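Local atomic coordinates of GTPase-activating protein skywalker (Drosophila melanogaster, PDB entry 5HJQ), a protein that acts as a GTPase-activating protein for Rab35, regulating endosomal recycling and turnover of synaptic vesicle proteins, and binds phosphoinositides through its TBC domain. Residues A[270-282]-A[299-311]. Sequence-based numbering, arbitrary orientation.
Sequences IFMDWCWWILAGL and IKVLYRVALVILN. With I3P (D-myo-inositol-1,4,5-triphosphate), chain B.
Arg-304 NH2, on helix 300-311, donates a fairly straight bond (162°) at 3.3 Å to phosphate oxygen O52 of I3P, and Lys-300 NZ appears to bond the same oxygen, though its placement is less sure. Lys-98, Arg-102 and Arg-358 also hydrogen-bond the ligand in this basic phosphoinositide pocket of the all-helical TBC domain. Both basic residues leave the helix on the side turned away from 270-282; the contact itself is a buried, apolar helix crossing, the 274-279 and 300-311 axes passing 9.6 Å apart at 86°. Ile-278 is its knob, inserted into the hole formed by Leu-302, Val-305, Ala-306 and Ile-309, with its CD1 pressed to 3.4 Å from Leu-302 O, a carbonyl already bonded to Ala-306 N.

Beside it, Trp-274 has CG in the crowded position between backbone N and carbonyl carbon (chi1 73°), which swings the indole toward Leu-302 and Tyr-303. The indole rim meets Leu-302, CZ3 lying 3.8 Å from Leu-302 CB, while Tyr-303 turns its edge to the indole face in an offset edge-to-face pair. An alanine in place of Trp-274 would probably leave the Tyr-303 ring without its aromatic partner and open a gap between Leu-302 and Trp-240 of helix 233-250.

Farther along, Trp-277 CZ3 comes obliquely to Leu-310 CG (4.1 Å), Leu-310 CD1 also touches Phe-271, and Trp-277 reaches Leu-336 and Ile-337 of helix 332-341. At the C-terminal end of 270-282, Leu-282 and Ile-309 meet tip to tip, Leu-282 CD2 and Ile-309 CD1 4.0 Å apart.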
loop_
_atom_site.group_PDB
_atom_site.type_symbol
_atom_site.label_atom_id
_atom_site.label_comp_id
_atom_site.label_asym_id
_atom_site.label_seq_id
_atom_site.Cartn_x
_atom_site.Cartn_y
_atom_site.Cartn_z
ATOM N N ILE A 270 9.535 -16.071 0.063
ATOM C CA ILE A 270 8.798 -15.398 -1.000
ATOM C C ILE A 270 7.756 -14.415 -0.460
ATOM O O ILE A 270 7.620 -13.304 -0.971
ATOM C CB ILE A 270 8.108 -16.425 -1.921
ATOM C CG1 ILE A 270 9.157 -17.257 -2.658
ATOM C CG2 ILE A 270 7.212 -15.735 -2.926
ATOM C CD1 ILE A 270 8.571 -18.231 -3.654
ATOM N N PHE A 271 7.037 -14.816 0.584
ATOM C CA PHE A 271 5.945 -14.003 1.111
ATOM C C PHE A 271 6.398 -12.896 2.059
ATOM O O PHE A 271 5.626 -11.981 2.355
ATOM C CB PHE A 271 4.920 -14.895 1.809
ATOM C CG PHE A 271 3.944 -15.530 0.865
ATOM C CD1 PHE A 271 2.848 -14.818 0.404
ATOM C CD2 PHE A 271 4.128 -16.830 0.422
ATOM C CE1 PHE A 271 1.952 -15.392 -0.470
ATOM C CE2 PHE A 271 3.235 -17.408 -0.452
ATOM C CZ PHE A 271 2.151 -16.689 -0.903
ATOM N N MET A 272 7.643 -12.971 2.523
ATOM C CA MET A 272 8.214 -11.901 3.340
ATOM C C MET A 272 8.217 -10.577 2.586
ATOM O O MET A 272 8.244 -9.511 3.194
ATOM C CB MET A 272 9.642 -12.245 3.777
ATOM C CG MET A 272 9.748 -13.311 4.854
ATOM S SD MET A 272 11.455 -13.798 5.179
ATOM C CE MET A 272 12.229 -13.403 3.609
ATOM N N ASP A 273 8.200 -10.655 1.259
ATOM C CA ASP A 273 8.255 -9.472 0.409
ATOM C C ASP A 273 6.941 -9.229 -0.332
ATOM O O ASP A 273 6.940 -8.651 -1.417
ATOM C CB ASP A 273 9.391 -9.606 -0.609
ATOM C CG ASP A 273 10.762 -9.591 0.036
ATOM O OD1 ASP A 273 10.901 -8.992 1.123
ATOM O OD2 ASP A 273 11.701 -10.175 -0.547
ATOM N N TRP A 274 5.826 -9.655 0.257
ATOM C CA TRP A 274 4.539 -9.602 -0.432
ATOM C C TRP A 274 4.093 -8.173 -0.750
ATOM O O TRP A 274 3.548 -7.919 -1.821
ATOM C CB TRP A 274 3.457 -10.311 0.392
ATOM C CG TRP A 274 3.018 -9.559 1.611
ATOM C CD1 TRP A 274 3.600 -9.585 2.844
ATOM C CD2 TRP A 274 1.899 -8.667 1.716
ATOM N NE1 TRP A 274 2.913 -8.771 3.711
ATOM C CE2 TRP A 274 1.868 -8.192 3.043
ATOM C CE3 TRP A 274 0.929 -8.220 0.815
ATOM C CZ2 TRP A 274 0.904 -7.290 3.491
ATOM C CZ3 TRP A 274 -0.032 -7.326 1.264
ATOM C CH2 TRP A 274 -0.037 -6.872 2.589
ATOM N N CYS A 275 4.329 -7.243 0.171
ATOM C CA CYS A 275 3.884 -5.866 -0.020
ATOM C C CYS A 275 4.664 -5.172 -1.129
ATOM O O CYS A 275 4.169 -4.232 -1.742
ATOM C CB CYS A 275 4.004 -5.066 1.281
ATOM S SG CYS A 275 5.596 -5.191 2.126
ATOM N N TRP A 276 5.875 -5.650 -1.401
ATOM C CA TRP A 276 6.731 -4.990 -2.381
ATOM C C TRP A 276 6.342 -5.321 -3.815
ATOM O O TRP A 276 6.747 -4.621 -4.742
ATOM C CB TRP A 276 8.201 -5.340 -2.137
ATOM C CG TRP A 276 8.676 -4.940 -0.774
ATOM C CD1 TRP A 276 9.329 -5.726 0.127
ATOM C CD2 TRP A 276 8.506 -3.664 -0.144
ATOM N NE1 TRP A 276 9.589 -5.016 1.274
ATOM C CE2 TRP A 276 9.090 -3.747 1.133
ATOM C CE3 TRP A 276 7.922 -2.456 -0.539
ATOM C CZ2 TRP A 276 9.107 -2.672 2.016
ATOM C CZ3 TRP A 276 7.937 -1.394 0.338
ATOM C CH2 TRP A 276 8.523 -1.509 1.601
ATOM N N TRP A 277 5.564 -6.382 -3.999
ATOM C CA TRP A 277 4.976 -6.655 -5.305
ATOM C C TRP A 277 4.065 -5.494 -5.670
ATOM O O TRP A 277 4.054 -5.020 -6.807
ATOM C CB TRP A 277 4.179 -7.957 -5.301
ATOM C CG TRP A 277 4.926 -9.150 -4.804
ATOM C CD1 TRP A 277 6.274 -9.359 -4.850
ATOM C CD2 TRP A 277 4.360 -10.308 -4.183
ATOM N NE1 TRP A 277 6.582 -10.579 -4.299
ATOM C CE2 TRP A 277 5.423 -11.179 -3.875
ATOM C CE3 TRP A 277 3.056 -10.690 -3.850
ATOM C CZ2 TRP A 277 5.224 -12.409 -3.254
ATOM C CZ3 TRP A 277 2.860 -11.911 -3.232
ATOM C CH2 TRP A 277 3.938 -12.757 -2.942
ATOM N N ILE A 278 3.302 -5.044 -4.681
ATOM C CA ILE A 278 2.351 -3.960 -4.860
ATOM C C ILE A 278 3.054 -2.607 -4.875
ATOM O O ILE A 278 2.993 -1.886 -5.866
ATOM C CB ILE A 278 1.279 -3.970 -3.749
ATOM C CG1 ILE A 278 0.464 -5.265 -3.811
ATOM C CG2 ILE A 278 0.371 -2.754 -3.865
ATOM C CD1 ILE A 278 -0.455 -5.472 -2.629
ATOM N N LEU A 279 3.737 -2.279 -3.781
ATOM C CA LEU A 279 4.326 -0.953 -3.601
ATOM C C LEU A 279 5.550 -0.676 -4.470
ATOM O O LEU A 279 5.857 0.479 -4.757
ATOM C CB LEU A 279 4.701 -0.740 -2.132
ATOM C CG LEU A 279 3.544 -0.665 -1.133
ATOM C CD1 LEU A 279 4.063 -0.489 0.288
ATOM C CD2 LEU A 279 2.584 0.466 -1.503
ATOM N N ALA A 280 6.252 -1.726 -4.886
ATOM C CA ALA A 280 7.487 -1.545 -5.646
ATOM C C ALA A 280 7.472 -2.275 -6.986
ATOM O O ALA A 280 8.499 -2.376 -7.657
ATOM C CB ALA A 280 8.681 -2.001 -4.816
ATOM N N GLY A 281 6.309 -2.782 -7.375
ATOM C CA GLY A 281 6.182 -3.499 -8.628
ATOM C C GLY A 281 5.135 -2.897 -9.543
ATOM O O GLY A 281 5.454 -2.428 -10.634
ATOM N N LEU A 282 3.882 -2.920 -9.094
ATOM C CA LEU A 282 2.765 -2.399 -9.875
ATOM C C LEU A 282 3.026 -0.968 -10.314
ATOM O O LEU A 282 3.600 -0.185 -9.562
ATOM C CB LEU A 282 1.464 -2.464 -9.073
ATOM C CG LEU A 282 0.963 -3.851 -8.677
ATOM C CD1 LEU A 282 -0.405 -3.758 -8.029
ATOM C CD2 LEU A 282 0.924 -4.760 -9.892
ATOM N N ILE A 299 -6.041 -2.784 5.107
ATOM C CA ILE A 299 -4.976 -3.622 4.559
ATOM C C ILE A 299 -5.496 -4.857 3.815
ATOM O O ILE A 299 -4.756 -5.501 3.071
ATOM C CB ILE A 299 -4.011 -4.081 5.680
ATOM C CG1 ILE A 299 -2.691 -4.605 5.098
ATOM C CG2 ILE A 299 -4.677 -5.117 6.574
ATOM C CD1 ILE A 299 -1.731 -5.137 6.139
ATOM N N LYS A 300 -6.765 -5.192 4.019
ATOM C CA LYS A 300 -7.347 -6.359 3.366
ATOM C C LYS A 300 -7.351 -6.203 1.851
ATOM O O LYS A 300 -7.174 -7.181 1.118
ATOM C CB LYS A 300 -8.765 -6.612 3.869
ATOM C CG LYS A 300 -9.366 -7.907 3.346
ATOM C CD LYS A 300 -10.651 -8.252 4.067
ATOM C CE LYS A 300 -11.612 -8.975 3.145
ATOM N NZ LYS A 300 -12.892 -9.322 3.823
ATOM N N VAL A 301 -7.547 -4.967 1.395
ATOM C CA VAL A 301 -7.467 -4.637 -0.021
ATOM C C VAL A 301 -6.119 -5.073 -0.576
ATOM O O VAL A 301 -6.036 -5.617 -1.676
ATOM C CB VAL A 301 -7.672 -3.115 -0.264
ATOM C CG1 VAL A 301 -7.270 -2.731 -1.683
ATOM C CG2 VAL A 301 -9.116 -2.721 0.011
ATOM N N LEU A 302 -5.067 -4.838 0.200
ATOM C CA LEU A 302 -3.722 -5.234 -0.193
ATOM C C LEU A 302 -3.584 -6.754 -0.224
ATOM O O LEU A 302 -2.886 -7.293 -1.081
ATOM C CB LEU A 302 -2.685 -4.628 0.754
ATOM C CG LEU A 302 -2.673 -3.096 0.796
ATOM C CD1 LEU A 302 -1.472 -2.575 1.578
ATOM C CD2 LEU A 302 -2.695 -2.509 -0.610
ATOM N N TYR A 303 -4.240 -7.434 0.717
ATOM C CA TYR A 303 -4.257 -8.898 0.735
ATOM C C TYR A 303 -4.832 -9.419 -0.574
ATOM O O TYR A 303 -4.257 -10.302 -1.208
ATOM C CB TYR A 303 -5.089 -9.450 1.901
ATOM C CG TYR A 303 -4.537 -9.223 3.294
ATOM C CD1 TYR A 303 -3.331 -8.568 3.498
ATOM C CD2 TYR A 303 -5.230 -9.681 4.411
ATOM C CE1 TYR A 303 -2.834 -8.367 4.776
ATOM C CE2 TYR A 303 -4.741 -9.488 5.690
ATOM C CZ TYR A 303 -3.544 -8.832 5.869
ATOM O OH TYR A 303 -3.062 -8.649 7.145
ATOM N N ARG A 304 -5.971 -8.853 -0.966
ATOM C CA ARG A 304 -6.673 -9.259 -2.178
ATOM C C ARG A 304 -5.800 -9.130 -3.421
ATOM O O ARG A 304 -5.711 -10.057 -4.222
ATOM C CB ARG A 304 -7.944 -8.427 -2.364
ATOM C CG ARG A 304 -8.975 -8.553 -1.258
ATOM C CD ARG A 304 -10.127 -7.571 -1.485
ATOM N NE ARG A 304 -11.262 -7.835 -0.607
ATOM C CZ ARG A 304 -12.173 -8.773 -0.835
ATOM N NH1 ARG A 304 -12.083 -9.539 -1.915
ATOM N NH2 ARG A 304 -13.172 -8.949 0.018
ATOM N N VAL A 305 -5.164 -7.974 -3.575
ATOM C CA VAL A 305 -4.344 -7.686 -4.748
ATOM C C VAL A 305 -3.148 -8.636 -4.818
ATOM O O VAL A 305 -2.694 -9.010 -5.901
ATOM C CB VAL A 305 -3.863 -6.216 -4.737
ATOM C CG1 VAL A 305 -2.993 -5.919 -5.946
ATOM C CG2 VAL A 305 -5.057 -5.275 -4.703
ATOM N N ALA A 306 -2.653 -9.036 -3.653
ATOM C CA ALA A 306 -1.560 -9.995 -3.570
ATOM C C ALA A 306 -1.969 -11.334 -4.180
ATOM O O ALA A 306 -1.208 -11.942 -4.932
ATOM C CB ALA A 306 -1.123 -10.172 -2.124
ATOM N N LEU A 307 -3.179 -11.779 -3.853
ATOM C CA LEU A 307 -3.732 -13.010 -4.409
ATOM C C LEU A 307 -3.849 -12.934 -5.927
ATOM O O LEU A 307 -3.459 -13.863 -6.640
ATOM C CB LEU A 307 -5.104 -13.305 -3.800
ATOM C CG LEU A 307 -5.168 -13.463 -2.281
ATOM C CD1 LEU A 307 -6.593 -13.751 -1.838
ATOM C CD2 LEU A 307 -4.218 -14.569 -1.815
ATOM N N VAL A 308 -4.390 -11.815 -6.408
ATOM C CA VAL A 308 -4.603 -11.590 -7.835
ATOM C C VAL A 308 -3.297 -11.650 -8.609
ATOM O O VAL A 308 -3.209 -12.310 -9.644
ATOM C CB VAL A 308 -5.282 -10.224 -8.094
ATOM C CG1 VAL A 308 -5.370 -9.941 -9.584
ATOM C CG2 VAL A 308 -6.653 -10.204 -7.477
ATOM N N ILE A 309 -2.285 -10.954 -8.101
ATOM C CA ILE A 309 -0.962 -10.965 -8.711
ATOM C C ILE A 309 -0.425 -12.391 -8.828
ATOM O O ILE A 309 0.111 -12.779 -9.868
ATOM C CB ILE A 309 0.036 -10.108 -7.908
ATOM C CG1 ILE A 309 -0.345 -8.627 -7.986
ATOM C CG2 ILE A 309 1.457 -10.321 -8.412
ATOM C CD1 ILE A 309 0.631 -7.713 -7.279
ATOM N N LEU A 310 -0.591 -13.169 -7.762
ATOM C CA LEU A 310 -0.124 -14.553 -7.734
ATOM C C LEU A 310 -0.834 -15.422 -8.772
ATOM O O LEU A 310 -0.203 -16.249 -9.431
ATOM C CB LEU A 310 -0.306 -15.151 -6.338
ATOM C CG LEU A 310 0.730 -14.697 -5.308
ATOM C CD1 LEU A 310 0.316 -15.106 -3.909
ATOM C CD2 LEU A 310 2.093 -15.274 -5.651
ATOM N N ASN A 311 -2.145 -15.237 -8.911
ATOM C CA ASN A 311 -2.901 -15.938 -9.945
ATOM C C ASN A 311 -2.475 -15.508 -11.342
ATOM O O ASN A 311 -2.264 -16.347 -12.217
ATOM C CB ASN A 311 -4.403 -15.709 -9.772
ATOM C CG ASN A 311 -4.928 -16.264 -8.469
ATOM O OD1 ASN A 311 -4.254 -17.047 -7.806
ATOM N ND2 ASN A 311 -6.141 -15.873 -8.101
HETATM C C1 I3P B . -17.137 -11.118 2.561
HETATM C C2 I3P B . -18.265 -11.194 3.576
HETATM C C3 I3P B . -17.946 -10.431 4.863
HETATM C C4 I3P B . -17.027 -9.214 4.751
HETATM C C5 I3P B . -16.376 -8.892 3.410
HETATM C C6 I3P B . -16.922 -9.679 2.210
HETATM O O1 I3P B . -17.443 -11.828 1.347
HETATM O O2 I3P B . -19.416 -10.643 3.008
HETATM O O3 I3P B . -19.174 -9.999 5.444
HETATM O O4 I3P B . -15.973 -9.391 5.718
HETATM O O5 I3P B . -16.539 -7.517 3.157
HETATM O O6 I3P B . -16.001 -9.610 1.127
HETATM P P1 I3P B . -18.374 -13.138 1.344
HETATM O O11 I3P B . -19.789 -12.751 1.590
HETATM O O12 I3P B . -18.282 -13.794 -0.015
HETATM O O13 I3P B . -17.899 -14.140 2.413
HETATM P P4 I3P B . -15.939 -8.404 6.985
HETATM O O41 I3P B . -17.165 -7.523 6.964
HETATM O O42 I3P B . -14.680 -7.538 6.910
HETATM O O43 I3P B . -15.916 -9.237 8.289
HETATM P P5 I3P B . -15.506 -6.771 2.232
HETATM O O51 I3P B . -15.663 -5.304 2.396
HETATM O O52 I3P B . -14.103 -7.161 2.623
HETATM O O53 I3P B . -15.741 -7.131 0.788
#